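Local coordinates for protein regulator of polyketide synthase expression (Bifidobacterium adolescentis, PDB 3ONQ) that probably regulates polyketide synthase expression as a PucR-type transcription factor, binding DNA through a C-terminal helix-turn-helix domain, at residues 30-35 with 39-44; 43-48 with 131-136; 75-80 with 112-117; 86-89 with 94-97. All blocks are in the same frame, centred on the assembly; numbering follows the deposited sequence.

Contact 1 of 4, residues 30-35 with 39-44; sequences ECLLTN and DRVVSL
Two consecutive helices, 21-33 and 39-48, meet just beyond the short turn that joins them, and the end of the first is closed by a Schellman motif. Cys31 and Leu32 on the last turn of helix 21-33 receive Val41 from the first turns of helix 39-48. The two methyls of Val41 divide the work: CG2 lies 3.8 Å from CB of Cys31, while CG1 meets the CD2 methyl of Leu32 at 3.7 Å. With CG1 of Val41 anti to its own nitrogen (chi1 180°), the fork opens onto both neighbours at once. SG of Cys31 adds a looser touch at 4.4 Å from CD1 of Leu44, one turn further along. In the Schellman turn Asn35, at positive phi (68°), gives its N-H to Leu32 O at 3.1 Å, and Met36 N bonds to Cys31 O. Leu32 and Val41 also touch Val133 of helix 132-149, and Ser137 OG hydrogen-bonds to Leu32 O, tying the end of helix 21-33 to helix 132-149. All four residues that touch are buried and meet through methyl, methylene and thiol groups, which implies that between the two helices the fit of shapes, not directed polar bonds, does the holding.

Contact 2 of 4, residues 43-48 with 131-136; sequences SLMNIL and SGVAGA. With SO4 (sulfate ion), chain P.
The backbones of helix 39-48 and of the opening turn of helix 132-149 stay well apart, with 7.7 Å between the CA atoms of Met45 and Val133, the nearest CA pair across the two segments. This is helix-helix packing in the alpha-beta-alpha sandwich, where strand 124-131 runs directly into helix 132-149 and segments far apart in the chain come together. The gap is bridged mainly by Met45, a selenomethionine. Its CG sits anti to the carbonyl carbon (chi1 -65°), and bends at the next two torsions fold the chain so that CG and the terminal methyl CE serve different partners. CG meets the CG2 methyl of Val133 at 4.0 Å, the two side chains crossing at a slant. CE reaches CB of Ala136, one turn further along the helix, at a looser 4.4 Å. Trp50, Phe54 and Leu98 also pack on Met45, and Leu98 touches Ala136 as well, so the selenomethionine lies buried among apolar groups. Gly132, at positive phi (67°), lies where the chain passes from strand 124-131 toward the helix, and its backbone is hydrogen-bonded to Phe54. At this turn a sulfate, probably from the crystallisation liquor, is held by Ser131 and by NH1 of Arg130. Ser131 OG makes a weak, 3.3 Å bond to sulfate O2, whereas the backbone bond is shorter and nearly straight: Ser131 N donates to sulfate O4 over 3.1 Å, at an N-H...O angle of 168°.

Contact 3 of 4, residues 75-80 with 112-117; sequences RKAVRD and TAVMPA
The single methyl of Ala77 fits against the side chains of both Ala113 and Val114, two successive residues of the facing helix. Its CB comes to 3.6 Å from CG1 of Val114 and to 4.1 Å from CB of Ala113, so one carbon carries the contact from the side of helix 67-80. CG1 of Val114 is directed to this spot by a first torsion of -55°, which sets it anti to the carbonyl carbon and leaves CG2 wedged between the backbone nitrogen and the carbonyl carbon. Small side chains let the backbones draw close, the CA atoms of Ala77 and Ala113 being 6.2 Å apart. Within the alpha-beta-alpha sandwich this pairs helix 67-80 with helix 107-114, the two flanking the hairpin of strands 86-91 and 94-100 in the chain. The layer is graded from inside to outside: Val114 is buried and also packs on Ile74, whereas Ala113 is exposed. At the exposed margin of helix 67-80 Lys76 and Asp80, one turn apart, form a salt bridge, with NZ of Lys76 3.5 Å from OD2 of Asp80. Arg75 points the other way, away from helix 107-114, and its guanidinium joins NH1 to Val86 O of the sheet and NH2, by a salt bridge, to Glu25 of helix 21-33. Residues 115-117 form a 3-10 turn, in which Ala117 N bonds to Val114 O at 2.9 Å and the carbonyl of Ala117 accepts a hydrogen bond from Thr70 OG1.

Contact 4 of 4, residues 86-89 with 94-97; sequences VVIG and FLLA
Ile88 and Leu95 lean against each other at a slant on one face of a beta hairpin, formed by strands 86-91 and 94-100 at the edge of the mixed sheet. The CG2 methyl of Ile88 lies 3.9 Å from CD2 of Leu95 and about as near its CG and CD1, so it rests against the whole fork. Leu95 extends its CG anti to the backbone nitrogen (chi1 -179°), which carries the fork across to the neighbouring strand. On the same face Ala97 stands directly opposite Ile88 in a non-hydrogen-bonded pair; its CB meets CG1 of Ile88 at 4.1 Å and CG2 of Val86 at 4.0 Å. Ser71 of helix 67-80 covers both Ile88 and Leu95, and Ile74 covers Leu95. Replacing Leu95 with an alanine would probably leave CG2 of Ile88 without the leucine fork it rests on and open a gap beneath helix 67-80. Leu96 points to the other face, against Phe29 and helix 132-149. Its backbone and that of Gly89 form the hydrogen-bonded pair: Gly89 N to Leu96 O at 2.9 Å, and Leu96 N to Gly89 O at 2.8 Å with an N-H...O angle of 169°.

In the fold
Contacts 1, 2 and 4 are buried, while contact 3 is only partly so and ends in an exposed margin. Contacts 1 and 2 share helix 39-48, their centres 7 Å apart, and Leu32 of contact 1 touches the selenium of Met45 in contact 2. Contact 4 is a hairpin of the sheet between the helix layers: Leu96 touches Leu33 of contact 1, Val87 meets Leu48 of contact 2, and on the other face Val78 of contact 3 packs on Val86. Contacts 1 and 3 do not touch, their nearest atoms being about 12 Å apart. Chemistry follows place: the helix pairs meet through apolar side chains, whereas the hairpin adds paired backbone hydrogen bonds.

Contact 1 of 4, residues 30-35 with 39-44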
loop_
_atom_site.group_PDB
_atom_site.type_symbol
_atom_site.label_atom_id
_atom_site.label_comp_id
_atom_site.label_asym_id
_atom_site.label_seq_id
_atom_site.Cartn_x
_atom_site.Cartn_y
_atom_site.Cartn_z
ATOM N N GLU B 30 15.202 -12.377 5.233
ATOM C CA GLU B 30 15.610 -11.542 4.109
ATOM C C GLU B 30 14.436 -10.827 3.462
ATOM O O GLU B 30 14.579 -9.682 3.035
ATOM C CB GLU B 30 16.387 -12.345 3.057
ATOM C CG GLU B 30 17.740 -12.829 3.537
ATOM C CD GLU B 30 18.464 -13.647 2.474
ATOM O OE1 GLU B 30 18.060 -13.571 1.289
ATOM O OE2 GLU B 30 19.423 -14.364 2.829
ATOM N N CYS B 31 13.284 -11.495 3.367
ATOM C CA CYS B 31 12.123 -10.839 2.790
ATOM C C CYS B 31 11.754 -9.618 3.634
ATOM O O CYS B 31 11.559 -8.526 3.116
ATOM C CB CYS B 31 10.934 -11.794 2.681
ATOM S SG CYS B 31 11.153 -13.135 1.460
ATOM N N LEU B 32 11.673 -9.813 4.940
ATOM C CA LEU B 32 11.273 -8.740 5.832
ATOM C C LEU B 32 12.276 -7.596 5.763
ATOM O O LEU B 32 11.895 -6.431 5.686
ATOM C CB LEU B 32 11.142 -9.257 7.267
ATOM C CG LEU B 32 10.047 -10.301 7.503
ATOM C CD1 LEU B 32 10.188 -10.937 8.873
ATOM C CD2 LEU B 32 8.659 -9.682 7.316
ATOM N N LEU B 33 13.562 -7.931 5.792
ATOM C CA LEU B 33 14.603 -6.908 5.779
ATOM C C LEU B 33 14.578 -6.120 4.466
ATOM O O LEU B 33 14.965 -4.948 4.434
ATOM C CB LEU B 33 15.982 -7.541 6.003
ATOM C CG LEU B 33 17.073 -6.646 6.577
ATOM C CD1 LEU B 33 16.545 -5.903 7.795
ATOM C CD2 LEU B 33 18.298 -7.478 6.940
ATOM N N THR B 34 14.116 -6.756 3.388
ATOM C CA THR B 34 14.059 -6.096 2.079
ATOM C C THR B 34 12.681 -5.506 1.758
ATOM O O THR B 34 12.373 -5.220 0.605
ATOM C CB THR B 34 14.557 -7.015 0.914
ATOM O OG1 THR B 34 13.708 -8.160 0.781
ATOM C CG2 THR B 34 15.995 -7.473 1.157
ATOM N N ASN B 35 11.871 -5.309 2.796
ATOM C CA ASN B 35 10.562 -4.658 2.675
ATOM C C ASN B 35 9.498 -5.436 1.896
ATOM O O ASN B 35 8.590 -4.844 1.314
ATOM C CB ASN B 35 10.690 -3.246 2.088
ATOM C CG ASN B 35 9.418 -2.425 2.258
ATOM O OD1 ASN B 35 8.730 -2.532 3.269
ATOM N ND2 ASN B 35 9.093 -1.619 1.256
ATOM N N ASP B 39 1.527 -11.428 0.779
ATOM C CA ASP B 39 0.925 -12.660 1.275
ATOM C C ASP B 39 1.891 -13.834 1.334
ATOM O O ASP B 39 1.763 -14.687 2.194
ATOM C CB ASP B 39 -0.320 -13.009 0.465
ATOM C CG ASP B 39 -1.529 -12.210 0.894
ATOM O OD1 ASP B 39 -1.596 -11.806 2.070
ATOM O OD2 ASP B 39 -2.415 -11.982 0.057
ATOM N N ARG B 40 2.843 -13.894 0.418
ATOM C CA ARG B 40 3.822 -14.966 0.449
ATOM C C ARG B 40 4.629 -14.928 1.751
ATOM O O ARG B 40 4.928 -15.953 2.335
ATOM C CB ARG B 40 4.762 -14.869 -0.748
ATOM C CG ARG B 40 4.083 -14.984 -2.088
ATOM C CD ARG B 40 5.007 -14.586 -3.213
ATOM N NE ARG B 40 5.379 -13.181 -3.141
ATOM C CZ ARG B 40 6.407 -12.646 -3.780
ATOM N NH1 ARG B 40 7.176 -13.389 -4.552
ATOM N NH2 ARG B 40 6.666 -11.360 -3.648
ATOM N N VAL B 41 4.974 -13.727 2.194
ATOM C CA VAL B 41 5.729 -13.529 3.428
ATOM C C VAL B 41 4.848 -13.847 4.619
ATOM O O VAL B 41 5.288 -14.434 5.599
ATOM C CB VAL B 41 6.273 -12.085 3.517
ATOM C CG1 VAL B 41 7.049 -11.880 4.796
ATOM C CG2 VAL B 41 7.131 -11.780 2.315
ATOM N N VAL B 42 3.577 -13.470 4.531
ATOM C CA VAL B 42 2.620 -13.892 5.539
ATOM C C VAL B 42 2.589 -15.420 5.634
ATOM O O VAL B 42 2.588 -15.982 6.737
ATOM C CB VAL B 42 1.211 -13.371 5.230
ATOM C CG1 VAL B 42 0.214 -13.905 6.259
ATOM C CG2 VAL B 42 1.203 -11.848 5.187
ATOM N N SER B 43 2.581 -16.095 4.482
ATOM C CA SER B 43 2.596 -17.558 4.468
ATOM C C SER B 43 3.873 -18.129 5.098
ATOM O O SER B 43 3.822 -19.089 5.870
ATOM C CB SER B 43 2.406 -18.115 3.041
ATOM O OG SER B 43 1.087 -17.883 2.560
ATOM N N LEU B 44 5.021 -17.549 4.770
ATOM C CA LEU B 44 6.263 -18.019 5.377
ATOM C C LEU B 44 6.214 -17.870 6.895
ATOM O O LEU B 44 6.605 -18.773 7.632
ATOM C CB LEU B 44 7.464 -17.266 4.819
ATOM C CG LEU B 44 7.789 -17.519 3.349
ATOM C CD1 LEU B 44 9.014 -16.720 2.970
ATOM C CD2 LEU B 44 8.019 -18.989 3.091
#

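Contact 2 of 4, residues 43-48 with 131-136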
loop_
_atom_site.group_PDB
_atom_site.type_symbol
_atom_site.label_atom_id
_atom_site.label_comp_id
_atom_site.label_asym_id
_atom_site.label_seq_id
_atom_site.Cartn_x
_atom_site.Cartn_y
_atom_site.Cartn_z
ATOM N N SER B 43 2.581 -16.095 4.482
ATOM C CA SER B 43 2.596 -17.558 4.468
ATOM C C SER B 43 3.873 -18.129 5.098
ATOM O O SER B 43 3.822 -19.089 5.870
ATOM C CB SER B 43 2.406 -18.115 3.041
ATOM O OG SER B 43 1.087 -17.883 2.560
ATOM N N LEU B 44 5.021 -17.549 4.770
ATOM C CA LEU B 44 6.263 -18.019 5.377
ATOM C C LEU B 44 6.214 -17.870 6.895
ATOM O O LEU B 44 6.605 -18.773 7.632
ATOM C CB LEU B 44 7.464 -17.266 4.819
ATOM C CG LEU B 44 7.789 -17.519 3.349
ATOM C CD1 LEU B 44 9.014 -16.720 2.970
ATOM C CD2 LEU B 44 8.019 -18.989 3.091
HETATM N N MSE B 45 5.742 -16.722 7.368
HETATM C CA MSE B 45 5.654 -16.507 8.811
HETATM C C MSE B 45 4.613 -17.466 9.411
HETATM O O MSE B 45 4.807 -18.016 10.496
HETATM C CB MSE B 45 5.313 -15.051 9.123
HETATM C CG MSE B 45 6.414 -14.075 8.703
HETATM SE SE MSE B 45 8.002 -14.274 9.819
HETATM C CE MSE B 45 7.435 -13.029 11.217
ATOM N N ASN B 46 3.512 -17.667 8.698
ATOM C CA ASN B 46 2.536 -18.686 9.103
ATOM C C ASN B 46 3.195 -20.033 9.345
ATOM O O ASN B 46 2.979 -20.670 10.364
ATOM C CB ASN B 46 1.488 -18.864 8.013
ATOM C CG ASN B 46 0.176 -18.218 8.352
ATOM O OD1 ASN B 46 -0.300 -18.315 9.483
ATOM N ND2 ASN B 46 -0.431 -17.561 7.367
ATOM N N ILE B 47 3.993 -20.475 8.379
ATOM C CA ILE B 47 4.670 -21.764 8.457
ATOM C C ILE B 47 5.598 -21.842 9.658
ATOM O O ILE B 47 5.733 -22.892 10.287
ATOM C CB ILE B 47 5.465 -22.028 7.156
ATOM C CG1 ILE B 47 4.510 -22.436 6.038
ATOM C CG2 ILE B 47 6.521 -23.091 7.370
ATOM C CD1 ILE B 47 4.970 -22.015 4.650
ATOM N N LEU B 48 6.242 -20.720 9.971
ATOM C CA LEU B 48 7.145 -20.641 11.111
ATOM C C LEU B 48 6.401 -20.605 12.445
ATOM O O LEU B 48 7.000 -20.840 13.492
ATOM C CB LEU B 48 8.043 -19.406 10.994
ATOM C CG LEU B 48 9.193 -19.517 9.987
ATOM C CD1 LEU B 48 9.926 -18.186 9.875
ATOM C CD2 LEU B 48 10.150 -20.628 10.409
ATOM N N SER B 131 3.065 -4.445 14.777
ATOM C CA SER B 131 2.085 -5.513 14.594
ATOM C C SER B 131 2.088 -6.118 13.198
ATOM O O SER B 131 2.232 -5.413 12.186
ATOM C CB SER B 131 0.676 -5.022 14.946
ATOM O OG SER B 131 0.312 -3.941 14.113
ATOM N N GLY B 132 1.917 -7.433 13.159
ATOM C CA GLY B 132 1.802 -8.163 11.912
ATOM C C GLY B 132 3.081 -8.176 11.093
ATOM O O GLY B 132 4.122 -7.655 11.498
ATOM N N VAL B 133 2.991 -8.789 9.923
ATOM C CA VAL B 133 4.133 -8.929 9.032
ATOM C C VAL B 133 4.716 -7.576 8.612
ATOM O O VAL B 133 5.928 -7.407 8.587
ATOM C CB VAL B 133 3.769 -9.795 7.813
ATOM C CG1 VAL B 133 4.822 -9.677 6.752
ATOM C CG2 VAL B 133 3.620 -11.249 8.245
ATOM N N ALA B 134 3.861 -6.607 8.308
ATOM C CA ALA B 134 4.341 -5.267 7.964
ATOM C C ALA B 134 5.117 -4.636 9.131
ATOM O O ALA B 134 6.125 -3.968 8.922
ATOM C CB ALA B 134 3.180 -4.366 7.541
ATOM N N GLY B 135 4.644 -4.849 10.357
ATOM C CA GLY B 135 5.337 -4.345 11.533
ATOM C C GLY B 135 6.672 -5.039 11.727
ATOM O O GLY B 135 7.675 -4.406 12.039
ATOM N N ALA B 136 6.678 -6.354 11.538
ATOM C CA ALA B 136 7.906 -7.132 11.580
ATOM C C ALA B 136 8.941 -6.549 10.619
ATOM O O ALA B 136 10.102 -6.348 10.986
ATOM C CB ALA B 136 7.613 -8.597 11.238
HETATM S S SO4 P . 2.600 -0.599 13.852
HETATM O O1 SO4 P . 3.593 0.332 14.398
HETATM O O2 SO4 P . 1.707 -1.042 14.922
HETATM O O3 SO4 P . 1.816 0.083 12.828
HETATM O O4 SO4 P . 3.262 -1.762 13.270
#

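Contact 3 of 4, residues 75-80 with 112-117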
loop_
_atom_site.group_PDB
_atom_site.type_symbol
_atom_site.label_atom_id
_atom_site.label_comp_id
_atom_site.label_asym_id
_atom_site.label_seq_id
_atom_site.Cartn_x
_atom_site.Cartn_y
_atom_site.Cartn_z
ATOM N N ARG B 75 17.553 -17.338 21.862
ATOM C CA ARG B 75 16.471 -18.319 21.873
ATOM C C ARG B 75 16.148 -18.808 23.284
ATOM O O ARG B 75 14.984 -19.008 23.623
ATOM C CB ARG B 75 16.756 -19.481 20.927
ATOM C CG ARG B 75 16.917 -19.032 19.478
ATOM C CD ARG B 75 16.963 -20.204 18.491
ATOM N NE ARG B 75 17.390 -19.736 17.174
ATOM C CZ ARG B 75 16.577 -19.187 16.276
ATOM N NH1 ARG B 75 15.279 -19.062 16.542
ATOM N NH2 ARG B 75 17.062 -18.770 15.105
ATOM N N LYS B 76 17.172 -18.985 24.111
ATOM C CA LYS B 76 16.954 -19.425 25.484
ATOM C C LYS B 76 16.215 -18.353 26.299
ATOM O O LYS B 76 15.313 -18.653 27.086
ATOM C CB LYS B 76 18.281 -19.779 26.158
ATOM C CG LYS B 76 18.135 -20.052 27.651
ATOM C CD LYS B 76 19.477 -20.272 28.337
ATOM C CE LYS B 76 19.303 -20.434 29.847
ATOM N NZ LYS B 76 18.411 -21.584 30.190
ATOM N N ALA B 77 16.604 -17.098 26.109
ATOM C CA ALA B 77 16.000 -16.014 26.863
ATOM C C ALA B 77 14.523 -15.885 26.503
ATOM O O ALA B 77 13.676 -15.722 27.377
ATOM C CB ALA B 77 16.738 -14.706 26.624
ATOM N N VAL B 78 14.220 -15.965 25.209
ATOM C CA VAL B 78 12.839 -15.900 24.743
ATOM C C VAL B 78 12.038 -17.067 25.333
ATOM O O VAL B 78 10.925 -16.880 25.826
ATOM C CB VAL B 78 12.772 -15.895 23.194
ATOM C CG1 VAL B 78 11.369 -16.249 22.687
ATOM C CG2 VAL B 78 13.230 -14.551 22.648
ATOM N N ARG B 79 12.620 -18.262 25.287
ATOM C CA ARG B 79 12.009 -19.448 25.879
ATOM C C ARG B 79 11.734 -19.237 27.375
ATOM O O ARG B 79 10.615 -19.458 27.852
ATOM C CB ARG B 79 12.925 -20.654 25.669
ATOM C CG ARG B 79 12.293 -22.004 25.957
ATOM C CD ARG B 79 12.672 -23.028 24.881
ATOM N NE ARG B 79 14.110 -23.043 24.588
ATOM C CZ ARG B 79 14.637 -22.938 23.365
ATOM N NH1 ARG B 79 15.956 -22.963 23.205
ATOM N NH2 ARG B 79 13.853 -22.808 22.300
ATOM N N ASP B 80 12.754 -18.788 28.106
ATOM C CA ASP B 80 12.630 -18.574 29.552
ATOM C C ASP B 80 11.552 -17.547 29.913
ATOM O O ASP B 80 11.050 -17.544 31.036
ATOM C CB ASP B 80 13.964 -18.133 30.173
ATOM C CG ASP B 80 15.004 -19.241 30.202
ATOM O OD1 ASP B 80 14.668 -20.395 29.874
ATOM O OD2 ASP B 80 16.165 -18.946 30.564
ATOM N N THR B 112 17.042 -6.625 28.266
ATOM C CA THR B 112 17.892 -6.817 29.430
ATOM C C THR B 112 18.420 -8.238 29.508
ATOM O O THR B 112 19.588 -8.451 29.829
ATOM C CB THR B 112 17.163 -6.479 30.748
ATOM O OG1 THR B 112 16.921 -5.069 30.810
ATOM C CG2 THR B 112 18.025 -6.880 31.947
ATOM N N ALA B 113 17.555 -9.203 29.215
ATOM C CA ALA B 113 17.911 -10.615 29.300
ATOM C C ALA B 113 18.987 -11.019 28.290
ATOM O O ALA B 113 19.799 -11.899 28.578
ATOM C CB ALA B 113 16.664 -11.499 29.134
ATOM N N VAL B 114 19.001 -10.389 27.111
ATOM C CA VAL B 114 19.958 -10.800 26.070
ATOM C C VAL B 114 21.180 -9.894 25.936
ATOM O O VAL B 114 22.116 -10.198 25.192
ATOM C CB VAL B 114 19.287 -10.963 24.692
ATOM C CG1 VAL B 114 18.122 -11.941 24.794
ATOM C CG2 VAL B 114 18.832 -9.611 24.144
HETATM N N MSE B 115 21.182 -8.786 26.663
HETATM C CA MSE B 115 22.273 -7.826 26.536
HETATM C C MSE B 115 23.680 -8.422 26.617
HETATM O O MSE B 115 24.560 -8.019 25.859
HETATM C CB MSE B 115 22.124 -6.703 27.552
HETATM C CG MSE B 115 21.175 -5.639 27.095
HETATM SE SE MSE B 115 21.408 -4.006 28.107
HETATM C CE MSE B 115 23.339 -3.836 27.933
ATOM N N PRO B 116 23.900 -9.376 27.534
ATOM C CA PRO B 116 25.244 -9.942 27.696
ATOM C C PRO B 116 25.743 -10.653 26.438
ATOM O O PRO B 116 26.951 -10.767 26.249
ATOM C CB PRO B 116 25.063 -10.949 28.839
ATOM C CG PRO B 116 23.872 -10.473 29.583
ATOM C CD PRO B 116 22.963 -9.899 28.542
ATOM N N ALA B 117 24.833 -11.118 25.590
ATOM C CA ALA B 117 25.235 -11.792 24.360
ATOM C C ALA B 117 25.640 -10.823 23.245
ATOM O O ALA B 117 25.952 -11.256 22.129
ATOM C CB ALA B 117 24.129 -12.710 23.873
#

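Contact 4 of 4, residues 86-89 with 94-97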
loop_
_atom_site.group_PDB
_atom_site.type_symbol
_atom_site.label_atom_id
_atom_site.label_comp_id
_atom_site.label_asym_id
_atom_site.label_seq_id
_atom_site.Cartn_x
_atom_site.Cartn_y
_atom_site.Cartn_z
ATOM N N VAL B 86 11.138 -16.541 17.652
ATOM C CA VAL B 86 12.073 -15.464 17.400
ATOM C C VAL B 86 12.818 -15.743 16.088
ATOM O O VAL B 86 13.463 -16.782 15.928
ATOM C CB VAL B 86 13.023 -15.224 18.604
ATOM C CG1 VAL B 86 13.806 -16.465 18.921
ATOM C CG2 VAL B 86 13.957 -14.039 18.334
ATOM N N VAL B 87 12.672 -14.830 15.131
ATOM C CA VAL B 87 13.379 -14.919 13.854
ATOM C C VAL B 87 14.708 -14.208 13.971
ATOM O O VAL B 87 14.757 -13.011 14.288
ATOM C CB VAL B 87 12.565 -14.283 12.721
ATOM C CG1 VAL B 87 13.414 -14.161 11.448
ATOM C CG2 VAL B 87 11.300 -15.114 12.464
ATOM N N ILE B 88 15.785 -14.945 13.720
ATOM C CA ILE B 88 17.134 -14.416 13.888
ATOM C C ILE B 88 17.872 -14.453 12.568
ATOM O O ILE B 88 17.768 -15.426 11.824
ATOM C CB ILE B 88 17.914 -15.228 14.933
ATOM C CG1 ILE B 88 17.166 -15.205 16.270
ATOM C CG2 ILE B 88 19.350 -14.704 15.081
ATOM C CD1 ILE B 88 17.917 -15.856 17.410
ATOM N N GLY B 89 18.609 -13.390 12.269
ATOM C CA GLY B 89 19.379 -13.330 11.035
ATOM C C GLY B 89 20.560 -12.390 11.164
ATOM O O GLY B 89 20.645 -11.607 12.106
ATOM N N PHE B 94 26.250 -7.397 12.016
ATOM C CA PHE B 94 25.148 -7.342 12.986
ATOM C C PHE B 94 24.326 -8.631 13.039
ATOM O O PHE B 94 24.115 -9.281 12.020
ATOM C CB PHE B 94 24.198 -6.192 12.659
ATOM C CG PHE B 94 24.875 -4.866 12.533
ATOM C CD1 PHE B 94 25.645 -4.368 13.568
ATOM C CD2 PHE B 94 24.725 -4.108 11.387
ATOM C CE1 PHE B 94 26.265 -3.145 13.451
ATOM C CE2 PHE B 94 25.344 -2.885 11.269
ATOM C CZ PHE B 94 26.115 -2.409 12.298
ATOM N N LEU B 95 23.860 -8.981 14.235
ATOM C CA LEU B 95 22.829 -10.002 14.401
ATOM C C LEU B 95 21.536 -9.286 14.766
ATOM O O LEU B 95 21.521 -8.463 15.681
ATOM C CB LEU B 95 23.217 -10.994 15.502
ATOM C CG LEU B 95 22.251 -12.151 15.776
ATOM C CD1 LEU B 95 23.004 -13.382 16.210
ATOM C CD2 LEU B 95 21.194 -11.768 16.829
ATOM N N LEU B 96 20.461 -9.575 14.037
ATOM C CA LEU B 96 19.152 -8.992 14.330
ATOM C C LEU B 96 18.201 -10.102 14.736
ATOM O O LEU B 96 18.202 -11.174 14.135
ATOM C CB LEU B 96 18.577 -8.247 13.119
ATOM C CG LEU B 96 19.040 -6.818 12.833
ATOM C CD1 LEU B 96 20.538 -6.730 12.788
ATOM C CD2 LEU B 96 18.429 -6.305 11.527
ATOM N N ALA B 97 17.396 -9.837 15.758
ATOM C CA ALA B 97 16.431 -10.799 16.254
ATOM C C ALA B 97 15.069 -10.138 16.345
ATOM O O ALA B 97 14.917 -9.086 16.977
ATOM C CB ALA B 97 16.849 -11.318 17.625
#